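Udp-n-acetylglucosamine pyrophosphorylase (Trypanosoma brucei, PDB 4BQH) probably catalyses the formation of UDP-N-acetylglucosamine and diphosphate from UTP and N-acetylglucosamine 1-phosphate, and is bound here by an allosteric inhibitor. Local coordinates at residues N100-G105 against A289-I294; Q113-I118 against L271-V276; E301-V306 against S363-S368; V306-K311 against F423-V428. One frame throughout, in Å; residues are numbered along the deposited sequence. Where two conformers were deposited one is given.

All four contacts build one mixed sheet and the helices on it, in a GT-A-type nucleotidyltransferase fold. Contact 1 packs helices 95-110 and 291-300 together, and its I294 CG2 lies 3.7 Å from I114 CD1 of contact 2, where two parallel strands start. Contact 2 passes to contact 3 through L364 N, 3.0 Å from A274 O, a probable hydrogen bond. Contacts 3 and 4 share V306 on strand 304-309. A salt bridge of 2.8 Å from D290 OD2 to K307 NZ joins contact 1 to contact 4. The inhibitor lies beyond direct contact with L117 (contact 2) and F366 (contact 3), whose side chains are each about 12 Å from it.

Contact 1. Residues N100-G105 against A289-I294; sequences NLEAVG and ADPVFI
P291 lays its ring alongside the stem of E102, CG against CG at 3.8 Å, with the two side chains pointing the same way. A chi1 of 175° sets E102 CG anti to the backbone nitrogen and beside the carbonyl carbon, against the proline ring, and the extended chain carries the carboxylate onward. On the same residue, E102 CB meets the V292 CG2 methyl at 3.9 Å. L101 adds a looser apolar approach, its CB 4.4 Å from V292 CG1.

The helices come closest at G105, whose CA is 3.9 Å from the CA of P291. Having no side chain, G105 meets its neighbours directly through CA: its CA-H points at P291 O, 3.2 Å from CA with an angle of 150° at the hydrogen, while I294 CG2 rests 3.8 Å from G105 CA. Helix 291-300 starts at this contact, N-capped by D290: OD1 accepts from V292 N at 2.9 Å, met from above the carboxylate plane, and more weakly from F293 N. The other carboxylate oxygen, OD2, is salt-bridged to K307.

No conventional hydrogen bond links 100-105 to 289-294, which implies that these turns meet by van der Waals packing and one CA-H...O contact.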
# COMPACT_ATOMS: atom_id res chain seq x y z
N ASN A 100 -10.93 -22.56 0.26
CA ASN A 100 -9.78 -23.29 0.76
C ASN A 100 -8.54 -22.39 0.95
O ASN A 100 -7.81 -22.54 1.93
CB ASN A 100 -9.47 -24.48 -0.13
CG ASN A 100 -10.50 -25.59 0.00
OD1 ASN A 100 -10.66 -26.41 -0.91
ND2 ASN A 100 -11.20 -25.63 1.13
N LEU A 101 -8.34 -21.46 0.02
CA LEU A 101 -7.22 -20.51 0.13
C LEU A 101 -7.44 -19.60 1.34
O LEU A 101 -6.50 -19.25 2.06
CB LEU A 101 -7.09 -19.68 -1.15
CG LEU A 101 -6.54 -20.44 -2.38
CD1 LEU A 101 -6.65 -19.55 -3.61
CD2 LEU A 101 -5.08 -20.87 -2.20
N GLU A 102 -8.69 -19.18 1.52
CA GLU A 102 -9.05 -18.32 2.64
C GLU A 102 -8.70 -18.96 3.99
O GLU A 102 -8.15 -18.31 4.88
CB GLU A 102 -10.54 -17.97 2.56
CG GLU A 102 -11.04 -17.17 3.75
CD GLU A 102 -12.54 -16.92 3.69
OE1 GLU A 102 -13.32 -17.86 3.96
OE2 GLU A 102 -12.92 -15.79 3.37
N ALA A 103 -9.02 -20.25 4.14
CA ALA A 103 -8.67 -20.99 5.37
C ALA A 103 -7.15 -21.02 5.62
O ALA A 103 -6.69 -20.83 6.77
CB ALA A 103 -9.22 -22.40 5.30
N VAL A 104 -6.38 -21.22 4.55
CA VAL A 104 -4.91 -21.19 4.65
C VAL A 104 -4.43 -19.81 5.14
O VAL A 104 -3.55 -19.71 5.99
CB VAL A 104 -4.23 -21.55 3.31
CG1 VAL A 104 -2.71 -21.38 3.38
CG2 VAL A 104 -4.56 -22.98 2.91
N GLY A 105 -5.00 -18.77 4.55
CA GLY A 105 -4.65 -17.40 4.95
C GLY A 105 -4.98 -17.13 6.41
O GLY A 105 -4.18 -16.51 7.12
N ALA A 289 -5.07 -7.41 5.20
CA ALA A 289 -4.82 -8.78 5.66
C ALA A 289 -5.75 -9.78 4.96
O ALA A 289 -6.45 -10.57 5.59
CB ALA A 289 -4.91 -8.88 7.19
N ASP A 290 -5.79 -9.71 3.63
CA ASP A 290 -6.70 -10.52 2.83
C ASP A 290 -6.26 -11.99 2.90
O ASP A 290 -5.20 -12.32 2.38
CB ASP A 290 -6.60 -10.03 1.37
CG ASP A 290 -7.42 -10.84 0.40
OD1 ASP A 290 -8.05 -11.84 0.77
OD2 ASP A 290 -7.44 -10.44 -0.79
N PRO A 291 -7.07 -12.86 3.55
CA PRO A 291 -6.67 -14.26 3.71
C PRO A 291 -6.62 -15.04 2.38
O PRO A 291 -5.87 -16.01 2.29
CB PRO A 291 -7.74 -14.83 4.65
CG PRO A 291 -8.98 -14.01 4.30
CD PRO A 291 -8.42 -12.62 4.12
N VAL A 292 -7.37 -14.62 1.37
CA VAL A 292 -7.27 -15.31 0.05
C VAL A 292 -5.92 -14.97 -0.63
O VAL A 292 -5.26 -15.85 -1.19
CB VAL A 292 -8.45 -14.96 -0.87
CG1 VAL A 292 -8.30 -15.56 -2.27
CG2 VAL A 292 -9.76 -15.40 -0.21
N PHE A 293 -5.53 -13.71 -0.56
CA PHE A 293 -4.25 -13.21 -1.10
C PHE A 293 -3.11 -13.97 -0.39
O PHE A 293 -2.21 -14.50 -1.04
CB PHE A 293 -4.20 -11.72 -0.73
CG PHE A 293 -3.20 -10.87 -1.48
CD1 PHE A 293 -2.65 -11.25 -2.70
CD2 PHE A 293 -2.89 -9.62 -0.97
CE1 PHE A 293 -1.77 -10.38 -3.38
CE2 PHE A 293 -2.02 -8.75 -1.65
CZ PHE A 293 -1.47 -9.14 -2.85
N ILE A 294 -3.18 -14.04 0.93
CA ILE A 294 -2.18 -14.76 1.75
C ILE A 294 -2.15 -16.26 1.45
O ILE A 294 -1.07 -16.84 1.28
CB ILE A 294 -2.42 -14.49 3.24
CG1 ILE A 294 -2.21 -12.98 3.54
CG2 ILE A 294 -1.52 -15.37 4.13
CD1 ILE A 294 -2.87 -12.57 4.87

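Contact 2. Residues Q113-I118 against L271-V276; sequences QIAFLI and LGIAYV
Strands 114-119 and 275-280 run parallel, I114 bridging to Y275 and A115 to V276, with the directions of the touching parts 37° apart. Q113 O opens the pairing by accepting two amides: A274 N at 2.8 Å, tilted 17° from the carbonyl plane, and Y275 N at 3.2 Å, nearly in line with the carbonyl bond. A115 N then donates to Y275 O at 3.0 Å. Just before this strand, G272 ends helix 264-270 with the positive phi of a Schellman motif.

On one face of the sheet the I114 CD1 methyl comes obliquely to Y275, 4.1 Å from its CB. The other face carries A115, whose CB lies 4.1 Å from I273 CG2, and V276. With chi1 and chi2 both near -65°, the side chain of I273 folds so that its CD1 rests 3.6 Å from I114 O. Further along, L117 CB meets V276 CG1 at 3.9 Å. At the outer end a water donates to G272 O and weakly accepts from Q113 NE2.

The chemistry implies a strand start in which the carbonyl of Q113 is gripped by two amides, with aliphatic groups packed on both faces and a water-mediated link at the partly exposed end.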
# COMPACT_ATOMS: atom_id res chain seq x y z
N GLN A 113 2.13 -14.67 11.49
CA GLN A 113 3.08 -14.62 10.37
C GLN A 113 2.88 -13.45 9.42
O GLN A 113 3.69 -13.28 8.49
CB GLN A 113 2.99 -15.91 9.56
CG GLN A 113 3.54 -17.12 10.31
CD GLN A 113 3.35 -18.36 9.48
OE1 GLN A 113 2.29 -18.56 8.90
NE2 GLN A 113 4.38 -19.18 9.38
N ILE A 114 1.86 -12.64 9.64
CA ILE A 114 1.51 -11.59 8.66
C ILE A 114 1.76 -10.17 9.18
O ILE A 114 1.37 -9.84 10.30
CB ILE A 114 0.01 -11.70 8.22
CG1 ILE A 114 -0.30 -13.13 7.72
CG2 ILE A 114 -0.39 -10.59 7.22
CD1 ILE A 114 0.65 -13.61 6.63
N ALA A 115 2.41 -9.35 8.37
CA ALA A 115 2.51 -7.92 8.63
C ALA A 115 1.80 -7.18 7.51
O ALA A 115 1.77 -7.66 6.36
CB ALA A 115 3.96 -7.47 8.71
N PHE A 116 1.22 -6.03 7.84
CA PHE A 116 0.63 -5.14 6.82
C PHE A 116 1.40 -3.83 6.88
O PHE A 116 1.46 -3.20 7.93
CB PHE A 116 -0.87 -4.88 7.05
CG PHE A 116 -1.50 -4.15 5.89
CD1 PHE A 116 -1.32 -2.78 5.74
CD2 PHE A 116 -2.19 -4.85 4.92
CE1 PHE A 116 -1.85 -2.12 4.63
CE2 PHE A 116 -2.72 -4.19 3.81
CZ PHE A 116 -2.53 -2.84 3.66
N LEU A 117 1.97 -3.42 5.75
CA LEU A 117 2.78 -2.21 5.68
C LEU A 117 1.92 -1.13 5.01
O LEU A 117 1.55 -1.27 3.82
CB LEU A 117 4.05 -2.49 4.89
CG LEU A 117 5.17 -1.44 4.84
CD1 LEU A 117 6.41 -2.05 4.18
CD2 LEU A 117 4.72 -0.18 4.10
N ILE A 118 1.55 -0.10 5.76
CA ILE A 118 0.76 1.00 5.17
C ILE A 118 1.70 2.09 4.66
O ILE A 118 2.52 2.63 5.43
CB ILE A 118 -0.14 1.71 6.21
CG1 ILE A 118 -1.09 0.75 6.90
CG2 ILE A 118 -0.90 2.84 5.51
CD1 ILE A 118 -1.96 1.43 7.97
N LEU A 271 10.20 -11.82 15.06
CA LEU A 271 8.78 -12.02 15.38
C LEU A 271 8.11 -13.14 14.60
O LEU A 271 6.96 -13.45 14.86
CB LEU A 271 7.98 -10.73 15.19
CG LEU A 271 8.22 -9.60 16.20
CD1 LEU A 271 7.62 -8.29 15.69
CD2 LEU A 271 7.65 -9.97 17.56
N GLY A 272 8.81 -13.74 13.65
CA GLY A 272 8.25 -14.88 12.88
C GLY A 272 7.37 -14.47 11.71
O GLY A 272 6.61 -15.29 11.18
N ILE A 273 7.49 -13.22 11.28
CA ILE A 273 6.75 -12.74 10.09
C ILE A 273 7.25 -13.47 8.84
O ILE A 273 8.46 -13.56 8.59
CB ILE A 273 6.91 -11.22 9.90
CG1 ILE A 273 6.27 -10.46 11.06
CG2 ILE A 273 6.36 -10.76 8.53
CD1 ILE A 273 4.77 -10.65 11.18
N ALA A 274 6.31 -14.00 8.06
CA ALA A 274 6.62 -14.69 6.82
C ALA A 274 6.26 -13.87 5.60
O ALA A 274 6.91 -14.00 4.55
CB ALA A 274 5.88 -16.03 6.76
N TYR A 275 5.19 -13.07 5.69
CA TYR A 275 4.74 -12.24 4.54
C TYR A 275 4.40 -10.84 4.99
O TYR A 275 3.87 -10.65 6.08
CB TYR A 275 3.51 -12.82 3.85
CG TYR A 275 3.77 -14.21 3.32
CD1 TYR A 275 4.32 -14.40 2.05
CD2 TYR A 275 3.50 -15.31 4.12
CE1 TYR A 275 4.57 -15.71 1.58
CE2 TYR A 275 3.76 -16.60 3.69
CZ TYR A 275 4.27 -16.80 2.42
OH TYR A 275 4.51 -18.11 2.02
N VAL A 276 4.64 -9.88 4.10
CA VAL A 276 4.32 -8.48 4.31
C VAL A 276 3.37 -8.07 3.18
O VAL A 276 3.75 -8.15 2.00
CB VAL A 276 5.59 -7.60 4.25
CG1 VAL A 276 5.25 -6.13 4.52
CG2 VAL A 276 6.64 -8.05 5.27
O HOH W 1 7.31 -17.82 10.19

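Contact 3. Residues E301-V306 against S363-S368; sequences EAHVVV and SLHFMS
H303 and S363 are joined twice, once through side chains and once through the backbone. H303 ND1 and S363 OG are 2.7 Å apart in a nearly straight hydrogen bond (169°), and the hydroxyl lies at the ring edge, in its plane. S363 N donates to H303 O at 2.8 Å. S363 is also the N-cap residue of helix 364-374: its OG, set between the backbone N and carbonyl carbon by a chi1 of 68°, accepts from F366 N at 2.8 Å. One serine oxygen thus links the imidazole to the first turn of the helix. At the other side of the ring, H303 NE2 is hydrogen-bonded to D414, so both nitrogens have polar partners and the rotation of the imidazole is fixed.

Beyond this polar centre the H365 ring nears that of H303, centroids 5.6 Å apart; the planes are nearly perpendicular but the approach is oblique, with H303 CE1 4.0 Å from H365 ND1. F366 meets the strand residue V304, whose CG2 methyl sits over one face of the phenyl ring, 3.6 Å from the centroid and only 6° off the normal, a well-centred CH-pi contact. F366 CB also lies 3.7 Å from H303 O, continuing the packing back to the polar pair.

The contact lies where strand 359-363 gives way to helix 364-374 and strand 304-309 begins. L364 and M367 pack on helix 264-270, V305 faces helix 291-300, and V304 pairs through its backbone with A422 and with R424 of strand 423-427.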
# COMPACT_ATOMS: atom_id res chain seq x y z
N GLU A 301 3.72 -21.08 -3.25
CA GLU A 301 5.11 -20.89 -2.81
C GLU A 301 5.69 -19.63 -3.49
O GLU A 301 6.84 -19.62 -3.93
CB GLU A 301 5.96 -22.15 -3.08
CG GLU A 301 5.43 -23.40 -2.38
CD GLU A 301 6.10 -24.66 -2.88
OE1 GLU A 301 7.21 -24.97 -2.41
OE2 GLU A 301 5.51 -25.34 -3.75
N ALA A 302 4.89 -18.57 -3.55
CA ALA A 302 5.29 -17.31 -4.18
C ALA A 302 6.09 -16.45 -3.20
O ALA A 302 5.84 -16.48 -1.98
CB ALA A 302 4.06 -16.56 -4.65
N HIS A 303 7.08 -15.74 -3.74
CA HIS A 303 7.80 -14.70 -2.99
C HIS A 303 7.20 -13.32 -3.24
O HIS A 303 7.33 -12.42 -2.42
CB HIS A 303 9.27 -14.73 -3.35
CG HIS A 303 10.01 -15.88 -2.71
ND1 HIS A 303 10.30 -15.91 -1.38
CD2 HIS A 303 10.51 -17.07 -3.26
CE1 HIS A 303 10.94 -17.07 -1.09
NE2 HIS A 303 11.09 -17.78 -2.24
N VAL A 304 6.54 -13.16 -4.39
CA VAL A 304 5.77 -11.92 -4.69
C VAL A 304 4.43 -12.31 -5.30
O VAL A 304 4.41 -13.08 -6.27
CB VAL A 304 6.52 -11.01 -5.68
CG1 VAL A 304 5.59 -9.85 -6.13
CG2 VAL A 304 7.79 -10.46 -5.05
N VAL A 305 3.34 -11.77 -4.76
CA VAL A 305 2.04 -11.82 -5.44
C VAL A 305 1.58 -10.39 -5.61
O VAL A 305 1.66 -9.60 -4.66
CB VAL A 305 0.97 -12.59 -4.63
CG1 VAL A 305 -0.28 -12.74 -5.47
CG2 VAL A 305 1.48 -13.99 -4.25
N VAL A 306 1.16 -10.04 -6.84
CA VAL A 306 0.58 -8.72 -7.08
C VAL A 306 -0.91 -8.84 -7.35
O VAL A 306 -1.39 -9.81 -8.01
CB VAL A 306 1.27 -7.97 -8.25
CG1 VAL A 306 2.77 -7.80 -7.94
CG2 VAL A 306 1.07 -8.72 -9.57
N SER A 363 7.15 -12.11 0.40
CA SER A 363 7.79 -12.86 1.48
C SER A 363 8.81 -11.97 2.21
O SER A 363 9.38 -11.03 1.64
CB SER A 363 8.51 -14.11 0.94
OG SER A 363 9.64 -13.74 0.16
N LEU A 364 9.08 -12.30 3.45
CA LEU A 364 10.13 -11.58 4.16
C LEU A 364 11.50 -11.82 3.52
O LEU A 364 12.32 -10.92 3.44
CB LEU A 364 10.14 -11.93 5.66
CG LEU A 364 10.86 -10.85 6.49
CD1 LEU A 364 10.06 -9.55 6.56
CD2 LEU A 364 11.12 -11.34 7.90
N HIS A 365 11.72 -13.03 3.01
CA HIS A 365 12.93 -13.31 2.23
C HIS A 365 13.06 -12.37 1.05
O HIS A 365 14.15 -11.82 0.82
CB HIS A 365 12.94 -14.75 1.71
CG HIS A 365 14.28 -15.18 1.12
ND1 HIS A 365 14.50 -16.43 0.65
CD2 HIS A 365 15.49 -14.50 0.99
CE1 HIS A 365 15.77 -16.53 0.20
NE2 HIS A 365 16.37 -15.36 0.39
N PHE A 366 11.97 -12.18 0.29
CA PHE A 366 12.03 -11.21 -0.82
C PHE A 366 12.34 -9.80 -0.32
O PHE A 366 13.14 -9.09 -0.94
CB PHE A 366 10.75 -11.20 -1.68
CG PHE A 366 10.80 -10.17 -2.79
CD1 PHE A 366 11.55 -10.41 -3.93
CD2 PHE A 366 10.17 -8.93 -2.64
CE1 PHE A 366 11.65 -9.44 -4.92
CE2 PHE A 366 10.25 -7.98 -3.67
CZ PHE A 366 10.98 -8.24 -4.80
N MET A 367 11.68 -9.37 0.76
CA MET A 367 11.95 -8.01 1.25
C MET A 367 13.44 -7.84 1.57
O MET A 367 14.02 -6.78 1.28
CB MET A 367 11.08 -7.69 2.46
CG MET A 367 9.58 -7.74 2.17
SD MET A 367 9.02 -6.71 0.81
CE MET A 367 9.25 -5.07 1.51
N SER A 368 14.03 -8.85 2.19
CA SER A 368 15.46 -8.87 2.50
C SER A 368 16.34 -8.83 1.25
O SER A 368 17.29 -8.05 1.16
CB SER A 368 15.80 -10.12 3.31
OG SER A 368 15.11 -10.12 4.54

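Contact 4. Residues V306-K311 against F423-V428; sequences VKTCPK and FRIMQV
F423 brings its ring obliquely to V306, CZ lying 3.8 Å from V306 CG2, and the same ring is stacked with W328 outside the two strands. The other flat group is the amide of Q427, whose side chain crosses that of T308 at about a right angle. Its OE1 accepts from T308 OG1 at 2.7 Å, the donor tilted 22° from the amide plane. A bend at chi2 (99°) folds the Q427 chain back over the neighbouring strand, leaving NE2 3.8 Å from P310 CD and hydrogen-bonded to N353 O. Both ends of the buried amide are therefore satisfied and its flip state is set.

Four backbone bonds fasten the parallel strands. V306 N donates to R424 O and T308 N to M426 O, while in return M426 N reaches V306 O at 2.8 Å and V428 N reaches T308 O, also at 2.8 Å. V306 CG2 packs on I425 CG1 at 3.8 Å, on the face shared with T308 and Q427. The opposite face carries K307 and M426 side by side, and the extended lysine ends in a salt bridge from NZ to E433, with D290 as its second partner. Farther on, C309 SG approaches V428 CG2 at 3.9 Å.

Within the sheet, strand 304-309 lies between strand 423-427 and the antiparallel strands 355-357 and 359-363. Helix 291-300 packs on the face of K307 and M426 through F293, whereas strand 320-324 meets V306 and T308 through F321.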
# COMPACT_ATOMS: atom_id res chain seq x y z
N VAL A 306 1.16 -10.04 -6.84
CA VAL A 306 0.58 -8.72 -7.08
C VAL A 306 -0.91 -8.84 -7.35
O VAL A 306 -1.39 -9.81 -8.01
CB VAL A 306 1.27 -7.97 -8.25
CG1 VAL A 306 2.77 -7.80 -7.94
CG2 VAL A 306 1.07 -8.72 -9.57
N LYS A 307 -1.65 -7.87 -6.83
CA LYS A 307 -3.05 -7.75 -7.25
C LYS A 307 -3.16 -6.80 -8.42
O LYS A 307 -2.52 -5.75 -8.45
CB LYS A 307 -3.93 -7.21 -6.12
CG LYS A 307 -4.38 -8.31 -5.18
CD LYS A 307 -5.34 -7.68 -4.16
CE LYS A 307 -5.87 -8.75 -3.23
NZ LYS A 307 -6.58 -8.13 -2.06
N THR A 308 -4.01 -7.17 -9.37
CA THR A 308 -4.18 -6.38 -10.60
C THR A 308 -5.66 -6.36 -10.93
O THR A 308 -6.41 -7.19 -10.42
CB THR A 308 -3.43 -7.01 -11.78
OG1 THR A 308 -3.85 -8.38 -11.95
CG2 THR A 308 -1.92 -7.01 -11.48
N CYS A 309 -6.07 -5.42 -11.77
CA CYS A 309 -7.47 -5.32 -12.22
C CYS A 309 -7.50 -5.19 -13.75
O CYS A 309 -6.58 -4.62 -14.33
CB CYS A 309 -8.11 -4.06 -11.60
SG CYS A 309 -8.27 -4.19 -9.81
N PRO A 310 -8.58 -5.66 -14.40
CA PRO A 310 -8.74 -5.34 -15.82
C PRO A 310 -8.73 -3.81 -16.04
O PRO A 310 -9.21 -3.05 -15.18
CB PRO A 310 -10.13 -5.91 -16.18
CG PRO A 310 -10.53 -6.79 -15.04
CD PRO A 310 -9.74 -6.39 -13.84
N LYS A 311 -8.20 -3.35 -17.16
CA LYS A 311 -8.26 -1.91 -17.48
C LYS A 311 -9.71 -1.48 -17.72
O LYS A 311 -10.51 -2.27 -18.21
CB LYS A 311 -7.41 -1.56 -18.71
CG LYS A 311 -5.94 -1.91 -18.54
CD LYS A 311 -5.00 -0.83 -19.07
CE LYS A 311 -5.39 -0.29 -20.43
NZ LYS A 311 -4.48 0.76 -20.96
N PHE A 423 6.80 -15.66 -8.80
CA PHE A 423 5.96 -14.46 -9.01
C PHE A 423 4.54 -14.86 -9.46
O PHE A 423 4.38 -15.65 -10.39
CB PHE A 423 6.61 -13.55 -10.07
CG PHE A 423 5.81 -12.29 -10.34
CD1 PHE A 423 6.05 -11.13 -9.60
CD2 PHE A 423 4.85 -12.25 -11.33
CE1 PHE A 423 5.35 -9.97 -9.85
CE2 PHE A 423 4.13 -11.08 -11.60
CZ PHE A 423 4.39 -9.94 -10.85
N ARG A 424 3.53 -14.34 -8.78
CA ARG A 424 2.14 -14.63 -9.16
C ARG A 424 1.31 -13.35 -9.27
O ARG A 424 1.56 -12.35 -8.58
CB ARG A 424 1.49 -15.58 -8.16
CG ARG A 424 2.15 -16.96 -8.03
CD ARG A 424 1.82 -17.77 -9.27
NE ARG A 424 2.40 -19.13 -9.23
CZ ARG A 424 3.59 -19.47 -9.73
NH1 ARG A 424 4.38 -18.56 -10.30
NH2 ARG A 424 3.98 -20.74 -9.63
N ILE A 425 0.32 -13.42 -10.14
CA ILE A 425 -0.67 -12.35 -10.32
C ILE A 425 -2.01 -12.86 -9.81
O ILE A 425 -2.41 -14.01 -10.10
CB ILE A 425 -0.84 -12.02 -11.81
CG1 ILE A 425 0.41 -11.27 -12.31
CG2 ILE A 425 -2.13 -11.20 -12.04
CD1 ILE A 425 0.52 -11.16 -13.82
N MET A 426 -2.72 -12.01 -9.06
CA MET A 426 -4.11 -12.29 -8.67
C MET A 426 -4.97 -11.15 -9.24
O MET A 426 -4.85 -10.01 -8.81
CB MET A 426 -4.25 -12.40 -7.14
CG MET A 426 -5.64 -12.83 -6.69
SD MET A 426 -5.63 -13.26 -4.92
CE MET A 426 -5.63 -11.69 -4.20
N GLN A 427 -5.77 -11.46 -10.26
CA GLN A 427 -6.61 -10.46 -10.92
C GLN A 427 -7.91 -10.37 -10.11
O GLN A 427 -8.61 -11.36 -9.98
CB GLN A 427 -6.88 -10.86 -12.37
CG GLN A 427 -7.74 -9.86 -13.16
CD GLN A 427 -6.93 -8.93 -14.05
OE1 GLN A 427 -5.98 -8.28 -13.60
NE2 GLN A 427 -7.32 -8.85 -15.33
N VAL A 428 -8.21 -9.18 -9.59
CA VAL A 428 -9.33 -8.98 -8.67
C VAL A 428 -10.33 -7.97 -9.25
O VAL A 428 -10.06 -7.29 -10.23
CB VAL A 428 -8.87 -8.52 -7.25
CG1 VAL A 428 -7.98 -9.57 -6.60
CG2 VAL A 428 -8.16 -7.15 -7.29